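Local coordinates for bacteriophage virulence determinant (Salmonella enterica subsp. enterica serovar Typhimurium str. 14028S, PDB 6GGR), which probably acts as a zinc metalloprotease effector of the PipA family, cutting host NF-kappaB transcription factors, at residues B[114-118]-B[163-167]; B[107-113]-B[130-136]; B[20-25]-B[179-185]; B[147-151]-B[207-211]. All coordinates share one frame; numbering follows the deposited sequence.

From the N terminus, 20-25 meets its partner 179-185 only after more than 150 residues, so interaction 3 closes a long loop within which interactions 1 and 2 both nest. Segments 107-113 and 114-118 are consecutive; the first pairs with 130-136 (interaction 2), the second with 163-167 (interaction 1), and these contacts cross, and touch where strands 116-117 and 132-135 are neighbours in one three-stranded sheet. Interaction 4 opens at 147-151, after interaction 2 has closed, and ends in the C-terminal tail, crossing interactions 1 and 3. Together they fasten the sheet to helix 160-173, which carries zinc ligands, the N-terminal segment to the loop following that helix, and the tail to a small hairpin.

Interaction 1 of 4, residues B[114-118]-B[163-167]; sequences NFGTT and SFIHQ. Unlike the reference sequence in segment 163-167: Q167 (reference Glu).
G116, on strand 116-117, runs past Q167 on helix 160-173 with their CA atoms 6.0 Å apart, and the side chains of F115, T117, S163, F164 and Q167 pack between them. F115 lays one face of its ring on S163, whose CB stands 3.7 Å from the ring centroid in a CH-pi contact. The S163 hydroxyl, with OG turned beside its own backbone N (chi1 -55°), leads on to D139, the carbonyl of D159 and a basic side chain of another protein's chain. F164 meets the same ring at its rim: its CE1 lies in the F115 plane, and F115 CE1 is 3.9 Å from F164 CD1. Q167 stands where the reference has Glu; its amide plane lies 18° from that of the F115 ring, beside the G116 backbone. T117 points its methyl at the helix, CG2 coming 3.2 Å from the backbone O of Q167. The T117 backbone itself bonds to the other protein's chain, as does, weakly, H166, a zinc ligand of this protein, though no zinc is bound in this model. A mostly apolar, buried joint thus holds the strand that receives a partner chain beside the helix carrying the zincin-type H166 and H170, consistent with a metalloprotease substrate cleft.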
loop_
_atom_site.group_PDB
_atom_site.type_symbol
_atom_site.label_atom_id
_atom_site.label_comp_id
_atom_site.label_asym_id
_atom_site.label_seq_id
_atom_site.Cartn_x
_atom_site.Cartn_y
_atom_site.Cartn_z
ATOM N N ASN B 114 2.332 -4.090 7.246
ATOM C CA ASN B 114 1.847 -3.013 6.395
ATOM C C ASN B 114 0.331 -2.899 6.508
ATOM O O ASN B 114 -0.382 -3.905 6.549
ATOM C CB ASN B 114 2.255 -3.264 4.942
ATOM C CG ASN B 114 2.110 -2.031 4.074
ATOM O OD1 ASN B 114 2.794 -1.029 4.282
ATOM N ND2 ASN B 114 1.228 -2.102 3.083
ATOM N N PHE B 115 -0.159 -1.664 6.569
ATOM C CA PHE B 115 -1.589 -1.420 6.705
ATOM C C PHE B 115 -2.373 -2.140 5.614
ATOM O O PHE B 115 -2.121 -1.945 4.423
ATOM C CB PHE B 115 -1.866 0.085 6.649
ATOM C CG PHE B 115 -1.557 0.808 7.930
ATOM C CD1 PHE B 115 -2.334 0.606 9.061
ATOM C CD2 PHE B 115 -0.502 1.700 8.002
ATOM C CE1 PHE B 115 -2.053 1.273 10.239
ATOM C CE2 PHE B 115 -0.223 2.372 9.182
ATOM C CZ PHE B 115 -0.997 2.156 10.297
ATOM N N GLY B 116 -3.329 -2.965 6.022
ATOM C CA GLY B 116 -4.152 -3.673 5.062
ATOM C C GLY B 116 -5.156 -4.561 5.764
ATOM O O GLY B 116 -5.044 -4.844 6.963
ATOM N N THR B 117 -6.151 -4.989 4.991
ATOM C CA THR B 117 -7.166 -5.909 5.482
ATOM C C THR B 117 -7.659 -6.749 4.316
ATOM O O THR B 117 -7.783 -6.250 3.195
ATOM C CB THR B 117 -8.356 -5.181 6.124
ATOM O OG1 THR B 117 -9.086 -4.471 5.116
ATOM C CG2 THR B 117 -7.893 -4.203 7.183
ATOM N N THR B 118 -7.948 -8.015 4.592
ATOM C CA THR B 118 -8.385 -8.951 3.563
ATOM C C THR B 118 -9.873 -8.761 3.295
ATOM O O THR B 118 -10.701 -8.978 4.186
ATOM C CB THR B 118 -8.101 -10.384 4.000
ATOM O OG1 THR B 118 -8.775 -10.649 5.237
ATOM C CG2 THR B 118 -6.610 -10.602 4.190
ATOM N N SER B 163 -5.333 5.942 9.713
ATOM C CA SER B 163 -4.918 4.652 9.168
ATOM C C SER B 163 -5.675 3.509 9.833
ATOM O O SER B 163 -6.140 2.581 9.160
ATOM C CB SER B 163 -3.412 4.469 9.340
ATOM O OG SER B 163 -2.695 5.548 8.772
ATOM N N PHE B 164 -5.803 3.559 11.161
ATOM C CA PHE B 164 -6.525 2.512 11.880
ATOM C C PHE B 164 -7.988 2.468 11.458
ATOM O O PHE B 164 -8.534 1.395 11.178
ATOM C CB PHE B 164 -6.401 2.742 13.387
ATOM C CG PHE B 164 -5.171 2.127 13.997
ATOM C CD1 PHE B 164 -3.915 2.365 13.464
ATOM C CD2 PHE B 164 -5.273 1.321 15.120
ATOM C CE1 PHE B 164 -2.790 1.800 14.029
ATOM C CE2 PHE B 164 -4.153 0.759 15.692
ATOM C CZ PHE B 164 -2.908 0.998 15.148
ATOM N N ILE B 165 -8.641 3.630 11.410
ATOM C CA ILE B 165 -10.059 3.671 11.053
ATOM C C ILE B 165 -10.258 3.224 9.610
ATOM O O ILE B 165 -11.213 2.506 9.294
ATOM C CB ILE B 165 -10.622 5.084 11.291
ATOM C CG1 ILE B 165 -10.590 5.433 12.786
ATOM C CG2 ILE B 165 -12.042 5.212 10.730
ATOM C CD1 ILE B 165 -11.389 4.491 13.675
ATOM N N HIS B 166 -9.365 3.642 8.716
ATOM C CA HIS B 166 -9.471 3.234 7.319
ATOM C C HIS B 166 -9.455 1.715 7.190
ATOM O O HIS B 166 -10.293 1.131 6.493
ATOM C CB HIS B 166 -8.334 3.855 6.508
ATOM C CG HIS B 166 -8.428 3.590 5.037
ATOM N ND1 HIS B 166 -8.832 4.546 4.132
ATOM C CD2 HIS B 166 -8.182 2.470 4.316
ATOM C CE1 HIS B 166 -8.821 4.032 2.915
ATOM N NE2 HIS B 166 -8.431 2.773 2.999
ATOM N N GLN B 167 -8.505 1.054 7.855
ATOM C CA GLN B 167 -8.424 -0.400 7.758
ATOM C C GLN B 167 -9.613 -1.062 8.439
ATOM O O GLN B 167 -10.139 -2.066 7.943
ATOM C CB GLN B 167 -7.117 -0.902 8.372
ATOM C CG GLN B 167 -5.863 -0.375 7.703
ATOM C CD GLN B 167 -5.829 -0.639 6.211
ATOM O OE1 GLN B 167 -6.441 -1.587 5.719
ATOM N NE2 GLN B 167 -5.120 0.207 5.483
#

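Interaction 2 of 4, residues B[107-113]-B[130-136]; sequences WLLGAGE and RKVIALN
W107 has its indole held between two side chains of the neighbouring segment. K131 CB sits over one face, 3.8 Å from the centroid of the six-membered ring, and the CD1 methyl of I133 covers the opposite face nearer the five-membered ring, reaching W107 CB at 3.5 Å. In I133, CA-CB-CG1-CD1 is nearly fully extended (chi2 163°), which carries that methyl across to the indole. A bend at chi3 (101°) brings K131 CE back over the six-membered ring at CZ2 and CE2, before NZ heads toward Q105 and, at longer range, E99. L108 sets its CD1 over a face of the R130 guanidinium, whose NH1 bonds to the carbonyl of G55. L109 and L135 meet at right angles, CD1 to CD1 at 3.7 Å.

The backbones run parallel, 23° apart. L108 N donates to K131 O at 2.9 Å, I133 N to L108 O and G110 N to I133 O; beyond G110 the bonds weaken as the chain enters a type II turn. There N136 ND2 closes the end with a nearly straight bond of 2.9 Å to E113 O, while N136 OD1 accepts from D138 N. This is a parallel pair within a mixed sheet of order 107-111, 132-135, 116-117. W107, I133 and L135 touch helix 160-173, and on the face bearing L109, I133 and L135, L109 and L135 also meet helix 64-84.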
loop_
_atom_site.group_PDB
_atom_site.type_symbol
_atom_site.label_atom_id
_atom_site.label_comp_id
_atom_site.label_asym_id
_atom_site.label_seq_id
_atom_site.Cartn_x
_atom_site.Cartn_y
_atom_site.Cartn_z
ATOM N N TRP B 107 -11.349 -11.213 13.403
ATOM C CA TRP B 107 -10.225 -10.960 12.458
ATOM C C TRP B 107 -8.914 -11.186 13.148
ATOM O O TRP B 107 -8.810 -11.048 14.339
ATOM C CB TRP B 107 -10.259 -9.512 11.864
ATOM C CG TRP B 107 -11.461 -9.209 11.046
ATOM C CD1 TRP B 107 -12.706 -9.046 11.486
ATOM C CD2 TRP B 107 -11.508 -8.998 9.640
ATOM N NE1 TRP B 107 -13.535 -8.774 10.463
ATOM C CE2 TRP B 107 -12.818 -8.737 9.309
ATOM C CE3 TRP B 107 -10.548 -9.016 8.634
ATOM C CZ2 TRP B 107 -13.208 -8.497 8.031
ATOM C CZ3 TRP B 107 -10.932 -8.789 7.380
ATOM C CH2 TRP B 107 -12.242 -8.532 7.074
ATOM N N LEU B 108 -7.932 -11.608 12.363
ATOM C CA LEU B 108 -6.565 -11.680 12.863
ATOM C C LEU B 108 -5.921 -10.303 12.803
ATOM O O LEU B 108 -6.055 -9.584 11.808
ATOM C CB LEU B 108 -5.745 -12.672 12.038
ATOM C CG LEU B 108 -6.073 -14.160 12.194
ATOM C CD1 LEU B 108 -5.301 -14.994 11.179
ATOM C CD2 LEU B 108 -5.766 -14.626 13.608
ATOM N N LEU B 109 -5.228 -9.930 13.874
ATOM C CA LEU B 109 -4.514 -8.657 13.918
ATOM C C LEU B 109 -3.073 -8.897 13.480
ATOM O O LEU B 109 -2.274 -9.471 14.224
ATOM C CB LEU B 109 -4.584 -8.049 15.315
ATOM C CG LEU B 109 -3.795 -6.750 15.501
ATOM C CD1 LEU B 109 -4.277 -5.679 14.535
ATOM C CD2 LEU B 109 -3.887 -6.255 16.934
ATOM N N GLY B 110 -2.741 -8.467 12.263
ATOM C CA GLY B 110 -1.374 -8.541 11.784
ATOM C C GLY B 110 -0.537 -7.383 12.290
ATOM O O GLY B 110 -0.112 -6.525 11.510
ATOM N N ALA B 111 -0.299 -7.351 13.599
ATOM C CA ALA B 111 0.363 -6.210 14.218
ATOM C C ALA B 111 1.781 -6.046 13.684
ATOM O O ALA B 111 2.509 -7.023 13.488
ATOM C CB ALA B 111 0.396 -6.377 15.738
ATOM N N GLY B 112 2.175 -4.793 13.465
ATOM C CA GLY B 112 3.490 -4.493 12.945
ATOM C C GLY B 112 3.656 -4.725 11.461
ATOM O O GLY B 112 4.778 -4.608 10.956
ATOM N N GLU B 113 2.582 -5.045 10.748
ATOM C CA GLU B 113 2.632 -5.292 9.316
ATOM C C GLU B 113 2.071 -4.098 8.551
ATOM O O GLU B 113 1.425 -3.209 9.112
ATOM C CB GLU B 113 1.856 -6.566 8.968
ATOM C CG GLU B 113 2.316 -7.793 9.740
ATOM C CD GLU B 113 3.752 -8.166 9.432
ATOM O OE1 GLU B 113 4.191 -7.952 8.282
ATOM O OE2 GLU B 113 4.445 -8.667 10.343
ATOM N N ARG B 130 -9.602 -16.983 5.598
ATOM C CA ARG B 130 -8.764 -16.325 6.597
ATOM C C ARG B 130 -8.887 -14.801 6.494
ATOM O O ARG B 130 -8.687 -14.221 5.427
ATOM C CB ARG B 130 -7.311 -16.764 6.430
ATOM C CG ARG B 130 -6.494 -16.751 7.717
ATOM C CD ARG B 130 -5.143 -17.450 7.519
ATOM N NE ARG B 130 -4.282 -17.353 8.701
ATOM C CZ ARG B 130 -3.356 -16.419 8.894
ATOM N NH1 ARG B 130 -3.144 -15.476 7.987
ATOM N NH2 ARG B 130 -2.635 -16.424 10.000
ATOM N N LYS B 131 -9.229 -14.168 7.613
ATOM C CA LYS B 131 -9.490 -12.736 7.684
ATOM C C LYS B 131 -8.406 -12.075 8.527
ATOM O O LYS B 131 -8.159 -12.496 9.662
ATOM C CB LYS B 131 -10.874 -12.469 8.294
ATOM C CG LYS B 131 -12.056 -12.875 7.409
ATOM C CD LYS B 131 -13.325 -13.182 8.225
ATOM C CE LYS B 131 -14.332 -12.035 8.217
ATOM N NZ LYS B 131 -15.609 -12.416 8.896
ATOM N N VAL B 132 -7.767 -11.039 7.980
ATOM C CA VAL B 132 -6.659 -10.366 8.649
ATOM C C VAL B 132 -6.858 -8.860 8.592
ATOM O O VAL B 132 -7.331 -8.319 7.587
ATOM C CB VAL B 132 -5.305 -10.739 8.017
ATOM C CG1 VAL B 132 -4.178 -9.928 8.656
ATOM C CG2 VAL B 132 -5.045 -12.234 8.157
ATOM N N ILE B 133 -6.469 -8.184 9.672
ATOM C CA ILE B 133 -6.377 -6.730 9.732
ATOM C C ILE B 133 -4.938 -6.406 10.108
ATOM O O ILE B 133 -4.502 -6.711 11.226
ATOM C CB ILE B 133 -7.366 -6.130 10.744
ATOM C CG1 ILE B 133 -8.795 -6.228 10.212
ATOM C CG2 ILE B 133 -7.027 -4.673 11.048
ATOM C CD1 ILE B 133 -9.858 -6.050 11.278
ATOM N N ALA B 134 -4.200 -5.793 9.185
ATOM C CA ALA B 134 -2.792 -5.480 9.393
ATOM C C ALA B 134 -2.656 -4.029 9.836
ATOM O O ALA B 134 -3.091 -3.114 9.127
ATOM C CB ALA B 134 -1.981 -5.735 8.122
ATOM N N LEU B 135 -2.044 -3.822 11.001
ATOM C CA LEU B 135 -1.840 -2.490 11.550
ATOM C C LEU B 135 -0.429 -2.391 12.110
ATOM O O LEU B 135 0.159 -3.391 12.528
ATOM C CB LEU B 135 -2.856 -2.175 12.655
ATOM C CG LEU B 135 -4.332 -2.338 12.285
ATOM C CD1 LEU B 135 -5.202 -2.275 13.531
ATOM C CD2 LEU B 135 -4.766 -1.279 11.281
ATOM N N ASN B 136 0.108 -1.171 12.117
ATOM C CA ASN B 136 1.423 -0.916 12.688
ATOM C C ASN B 136 1.447 0.496 13.251
ATOM O O ASN B 136 0.589 1.325 12.943
ATOM C CB ASN B 136 2.538 -1.090 11.653
ATOM C CG ASN B 136 2.486 -0.036 10.561
ATOM O OD1 ASN B 136 2.863 1.116 10.775
ATOM N ND2 ASN B 136 2.011 -0.427 9.383
#

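Interaction 3 of 4, residues B[20-25]-B[179-185]; sequences DNPSQL and EDSNPRG
E179 OE2 is gripped by two consecutive backbone N-H groups: that of Q24 at 2.9 Å, arriving on the syn lone pair, and that of L25 at 3.3 Å in a weak bond. The other oxygen of this carboxylate, E179 OE1, takes the hydroxyl of S23, whose OG is 2.6 Å away and also approaches from the syn side, 23° out of the plane. An extended chain, with chi1 and chi2 of E179 both near 180°, delivers the group to this spot. Since S23 is the N-cap of helix 24-30, with OG also accepting weakly from L25 N, the carboxylate supplements the cap and would probably be stabilised by the positive end of the helix dipole. L25 comes at E179 from the opposite direction and packs its CD1 3.4 Å from E179 CG.

N182 organises segment 179-185. Its OD1 accepts from G185 N in a nearly straight bond of 2.8 Å and from R184 N at 3.1 Å, the latter above the carbonyl plane; the R184 bond closes an Asx turn and the G185 bond makes it an Asx motif, reaching the N-cap residue of helix 186-197. N182 also ends the type II turn that starts at E179. Farther along, the carbonyl of N21 sits at the edge of the R184 guanidinium, whose NE is salt-bridged to E189. That same E189, on helix 186-197, accepts from S23 N, and P186 of the helix touches S23, L25 and E179. The contact therefore joins the start of helix 24-30 to the loop between helices 160-173 and 186-197.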
loop_
_atom_site.group_PDB
_atom_site.type_symbol
_atom_site.label_atom_id
_atom_site.label_comp_id
_atom_site.label_asym_id
_atom_site.label_seq_id
_atom_site.Cartn_x
_atom_site.Cartn_y
_atom_site.Cartn_z
ATOM N N ASP B 20 -21.080 16.724 -3.382
ATOM C CA ASP B 20 -21.016 16.905 -4.830
ATOM C C ASP B 20 -20.260 15.710 -5.404
ATOM O O ASP B 20 -19.052 15.563 -5.191
ATOM C CB ASP B 20 -20.364 18.239 -5.197
ATOM C CG ASP B 20 -18.866 18.248 -4.981
ATOM O OD1 ASP B 20 -18.416 17.926 -3.860
ATOM O OD2 ASP B 20 -18.138 18.575 -5.943
ATOM N N ASN B 21 -20.980 14.848 -6.113
ATOM C CA ASN B 21 -20.492 13.522 -6.472
ATOM C C ASN B 21 -20.105 12.766 -5.209
ATOM O O ASN B 21 -18.916 12.509 -4.975
ATOM C CB ASN B 21 -19.296 13.584 -7.420
ATOM C CG ASN B 21 -18.798 12.201 -7.809
ATOM O OD1 ASN B 21 -19.518 11.210 -7.670
ATOM N ND2 ASN B 21 -17.561 12.125 -8.286
ATOM N N PRO B 22 -21.068 12.403 -4.371
ATOM C CA PRO B 22 -20.768 11.529 -3.239
ATOM C C PRO B 22 -20.588 10.096 -3.710
ATOM O O PRO B 22 -21.042 9.702 -4.786
ATOM C CB PRO B 22 -22.010 11.668 -2.353
ATOM C CG PRO B 22 -23.106 11.885 -3.330
ATOM C CD PRO B 22 -22.510 12.665 -4.487
ATOM N N SER B 23 -19.911 9.313 -2.881
ATOM C CA SER B 23 -19.791 7.895 -3.173
ATOM C C SER B 23 -21.180 7.281 -3.244
ATOM O O SER B 23 -22.033 7.544 -2.393
ATOM C CB SER B 23 -18.953 7.195 -2.103
ATOM O OG SER B 23 -18.996 5.789 -2.264
ATOM N N GLN B 24 -21.413 6.460 -4.264
ATOM C CA GLN B 24 -22.686 5.762 -4.391
ATOM C C GLN B 24 -22.687 4.403 -3.698
ATOM O O GLN B 24 -23.766 3.868 -3.419
ATOM C CB GLN B 24 -23.049 5.588 -5.870
ATOM C CG GLN B 24 -23.354 6.897 -6.596
ATOM C CD GLN B 24 -24.577 7.609 -6.040
ATOM O OE1 GLN B 24 -25.533 6.972 -5.594
ATOM N NE2 GLN B 24 -24.549 8.938 -6.059
ATOM N N LEU B 25 -21.510 3.850 -3.393
ATOM C CA LEU B 25 -21.434 2.564 -2.707
ATOM C C LEU B 25 -21.641 2.710 -1.203
ATOM O O LEU B 25 -22.302 1.871 -0.581
ATOM C CB LEU B 25 -20.085 1.905 -2.990
ATOM C CG LEU B 25 -19.897 1.379 -4.413
ATOM C CD1 LEU B 25 -18.422 1.179 -4.711
ATOM C CD2 LEU B 25 -20.658 0.078 -4.600
ATOM N N GLU B 179 -13.872 2.529 -6.605
ATOM C CA GLU B 179 -15.234 2.820 -7.036
ATOM C C GLU B 179 -15.173 3.522 -8.383
ATOM O O GLU B 179 -14.634 4.627 -8.490
ATOM C CB GLU B 179 -15.989 3.676 -6.018
ATOM C CG GLU B 179 -17.418 3.961 -6.454
ATOM C CD GLU B 179 -18.195 4.806 -5.466
ATOM O OE1 GLU B 179 -17.609 5.257 -4.457
ATOM O OE2 GLU B 179 -19.402 5.023 -5.707
ATOM N N ASP B 180 -15.705 2.863 -9.406
ATOM C CA ASP B 180 -15.955 3.491 -10.696
ATOM C C ASP B 180 -16.582 4.873 -10.536
ATOM O O ASP B 180 -17.625 5.030 -9.892
ATOM C CB ASP B 180 -16.873 2.589 -11.521
ATOM C CG ASP B 180 -16.173 1.339 -11.991
ATOM O OD1 ASP B 180 -14.926 1.296 -11.930
ATOM O OD2 ASP B 180 -16.872 0.409 -12.445
ATOM N N SER B 181 -15.937 5.876 -11.132
ATOM C CA SER B 181 -16.465 7.232 -11.250
ATOM C C SER B 181 -16.567 7.970 -9.918
ATOM O O SER B 181 -17.290 8.966 -9.824
ATOM C CB SER B 181 -17.841 7.238 -11.921
ATOM O OG SER B 181 -18.851 6.864 -10.999
ATOM N N ASN B 182 -15.882 7.504 -8.872
ATOM C CA ASN B 182 -15.769 8.266 -7.630
ATOM C C ASN B 182 -14.295 8.352 -7.257
ATOM O O ASN B 182 -13.620 7.312 -7.161
ATOM C CB ASN B 182 -16.574 7.637 -6.486
ATOM C CG ASN B 182 -16.655 8.540 -5.257
ATOM O OD1 ASN B 182 -15.813 8.469 -4.364
ATOM N ND2 ASN B 182 -17.667 9.397 -5.216
ATOM N N PRO B 183 -13.755 9.554 -7.027
ATOM C CA PRO B 183 -12.309 9.678 -6.774
ATOM C C PRO B 183 -11.867 9.193 -5.400
ATOM O O PRO B 183 -10.657 9.046 -5.183
ATOM C CB PRO B 183 -12.058 11.183 -6.933
ATOM C CG PRO B 183 -13.359 11.813 -6.572
ATOM C CD PRO B 183 -14.427 10.865 -7.021
ATOM N N ARG B 184 -12.790 8.944 -4.472
ATOM C CA ARG B 184 -12.450 8.552 -3.109
ATOM C C ARG B 184 -12.817 7.111 -2.790
ATOM O O ARG B 184 -12.019 6.390 -2.183
ATOM C CB ARG B 184 -13.147 9.486 -2.105
ATOM C CG ARG B 184 -12.683 10.934 -2.161
ATOM C CD ARG B 184 -13.620 11.837 -1.379
ATOM N NE ARG B 184 -14.962 11.856 -1.959
ATOM C CZ ARG B 184 -15.370 12.701 -2.901
ATOM N NH1 ARG B 184 -14.543 13.617 -3.389
ATOM N NH2 ARG B 184 -16.614 12.633 -3.359
ATOM N N GLY B 185 -14.014 6.671 -3.165
ATOM C CA GLY B 185 -14.484 5.358 -2.798
ATOM C C GLY B 185 -15.188 5.379 -1.455
ATOM O O GLY B 185 -15.142 6.370 -0.721
#

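Interaction 4 of 4, residues B[147-151]-B[207-211]; sequences EYYES and AYEFS
E150 and F210 bring the C-terminal tail against the end of strand 148-149, one half of a two-stranded antiparallel sheet with strand 156-157; the contact lies at the surface. The E150 side chain leaves the backbone with CG placed opposite its own N (chi1 -164°) and runs out extended alongside the tail. Its CB rests 3.9 Å from F210 CD1, and CG passes the same ring atom a little farther off. At CD the chain reaches the backbone N of S211. The carboxylate then divides: OE2 takes a weak bond from S211 N at 3.5 Å and lies in the plane of the F210 ring, near its CD1 edge. E150 OE1 comes 3.7 Å from the methyl A207 CB. E150 OE1 also lies 3.2 Å from E209 O, where two acceptors face each other without a bond. Carboxylate and ring planes stand 74° apart. S211 is poorly ordered.

F210 continues past E150 toward the strand, and its CZ meets Y148 CB at 3.6 Å, touching with the end of the ring. Y149 turns its side chain away, its OH bonding to the carbonyl of P203 and its ring meeting F158 and R162. Waters bridge the two backbones here, next to a direct backbone bond of E150 with I206. One water takes the N-H of E150, its oxygen 2.8 Å from E150 N, and reaches the carbonyls of A207 and Y208; a second water sits 2.7 Å from Y148 O and lies, at longer and weak range, near Y208 O.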
loop_
_atom_site.group_PDB
_atom_site.type_symbol
_atom_site.label_atom_id
_atom_site.label_comp_id
_atom_site.label_asym_id
_atom_site.label_seq_id
_atom_site.Cartn_x
_atom_site.Cartn_y
_atom_site.Cartn_z
ATOM N N GLU B 147 3.632 8.810 4.877
ATOM C CA GLU B 147 2.826 8.620 3.684
ATOM C C GLU B 147 1.712 9.655 3.693
ATOM O O GLU B 147 1.224 10.058 4.752
ATOM C CB GLU B 147 2.263 7.197 3.612
ATOM C CG GLU B 147 3.343 6.136 3.384
ATOM C CD GLU B 147 2.791 4.848 2.806
ATOM O OE1 GLU B 147 2.523 3.906 3.583
ATOM O OE2 GLU B 147 2.618 4.781 1.572
ATOM N N TYR B 148 1.347 10.087 2.510
ATOM C CA TYR B 148 0.459 11.205 2.314
ATOM C C TYR B 148 -0.864 10.921 1.611
ATOM O O TYR B 148 -0.976 10.021 0.899
ATOM C CB TYR B 148 1.227 12.371 1.583
ATOM C CG TYR B 148 2.368 13.009 2.406
ATOM C CD1 TYR B 148 3.606 12.444 2.452
ATOM C CD2 TYR B 148 2.178 14.152 3.141
ATOM C CE1 TYR B 148 4.605 12.973 3.152
ATOM C CE2 TYR B 148 3.157 14.717 3.849
ATOM C CZ TYR B 148 4.404 14.143 3.855
ATOM O OH TYR B 148 5.379 14.673 4.591
ATOM N N TYR B 149 -1.853 11.723 1.926
ATOM C CA TYR B 149 -3.101 11.672 1.181
ATOM C C TYR B 149 -3.439 13.071 0.684
ATOM O O TYR B 149 -2.923 14.076 1.183
ATOM C CB TYR B 149 -4.254 11.095 2.027
ATOM C CG TYR B 149 -4.729 11.948 3.191
ATOM C CD1 TYR B 149 -5.616 12.998 2.996
ATOM C CD2 TYR B 149 -4.319 11.675 4.490
ATOM C CE1 TYR B 149 -6.066 13.767 4.062
ATOM C CE2 TYR B 149 -4.764 12.439 5.561
ATOM C CZ TYR B 149 -5.636 13.478 5.340
ATOM O OH TYR B 149 -6.071 14.230 6.409
ATOM N N GLU B 150 -4.309 13.131 -0.317
ATOM C CA GLU B 150 -4.629 14.388 -0.975
ATOM C C GLU B 150 -5.799 15.073 -0.279
ATOM O O GLU B 150 -6.786 14.426 0.083
ATOM C CB GLU B 150 -4.959 14.149 -2.445
ATOM C CG GLU B 150 -4.916 15.412 -3.290
ATOM C CD GLU B 150 -4.632 15.122 -4.751
ATOM O OE1 GLU B 150 -5.225 14.167 -5.296
ATOM O OE2 GLU B 150 -3.808 15.843 -5.350
ATOM N N SER B 151 -5.675 16.387 -0.090
ATOM C CA SER B 151 -6.726 17.199 0.507
ATOM C C SER B 151 -6.753 18.553 -0.184
ATOM O O SER B 151 -5.907 18.862 -1.027
ATOM C CB SER B 151 -6.515 17.387 2.015
ATOM O OG SER B 151 -5.572 18.416 2.267
ATOM N N ALA B 207 -9.317 12.610 -2.415
ATOM C CA ALA B 207 -9.061 11.624 -3.453
ATOM C C ALA B 207 -8.223 10.498 -2.867
ATOM O O ALA B 207 -7.418 10.715 -1.957
ATOM C CB ALA B 207 -8.343 12.245 -4.655
ATOM N N TYR B 208 -8.423 9.292 -3.400
ATOM C CA TYR B 208 -7.645 8.149 -2.937
ATOM C C TYR B 208 -6.211 8.216 -3.452
ATOM O O TYR B 208 -5.264 7.978 -2.695
ATOM C CB TYR B 208 -8.314 6.843 -3.367
ATOM C CG TYR B 208 -7.622 5.609 -2.839
ATOM C CD1 TYR B 208 -7.841 5.171 -1.539
ATOM C CD2 TYR B 208 -6.750 4.880 -3.638
ATOM C CE1 TYR B 208 -7.212 4.045 -1.048
ATOM C CE2 TYR B 208 -6.116 3.751 -3.157
ATOM C CZ TYR B 208 -6.352 3.338 -1.862
ATOM O OH TYR B 208 -5.727 2.216 -1.370
ATOM N N GLU B 209 -6.030 8.544 -4.727
ATOM C CA GLU B 209 -4.710 8.696 -5.319
ATOM C C GLU B 209 -4.445 10.162 -5.635
ATOM O O GLU B 209 -5.362 10.984 -5.703
ATOM C CB GLU B 209 -4.579 7.842 -6.587
ATOM C CG GLU B 209 -3.928 6.478 -6.341
ATOM C CD GLU B 209 -4.610 5.339 -7.079
ATOM O OE1 GLU B 209 -5.449 5.608 -7.964
ATOM O OE2 GLU B 209 -4.307 4.167 -6.768
ATOM N N PHE B 210 -3.166 10.483 -5.816
ATOM C CA PHE B 210 -2.756 11.849 -6.089
ATOM C C PHE B 210 -3.055 12.226 -7.539
ATOM O O PHE B 210 -3.356 11.380 -8.385
ATOM C CB PHE B 210 -1.264 12.032 -5.808
ATOM C CG PHE B 210 -0.930 12.139 -4.351
ATOM C CD1 PHE B 210 -1.341 13.239 -3.615
ATOM C CD2 PHE B 210 -0.190 11.151 -3.721
ATOM C CE1 PHE B 210 -1.034 13.345 -2.273
ATOM C CE2 PHE B 210 0.123 11.253 -2.378
ATOM C CZ PHE B 210 -0.301 12.353 -1.653
ATOM N N SER B 211 -2.961 13.524 -7.818
ATOM C CA SER B 211 -3.037 14.028 -9.184
ATOM C C SER B 211 -2.359 15.390 -9.290
ATOM O O SER B 211 -1.145 15.476 -9.478
ATOM C CB SER B 211 -4.491 14.127 -9.647
ATOM O OG SER B 211 -4.948 12.888 -10.165
HETATM O O HOH W 1 -2.536 8.949 -0.983
HETATM O O HOH W 2 -4.780 10.480 -1.095
#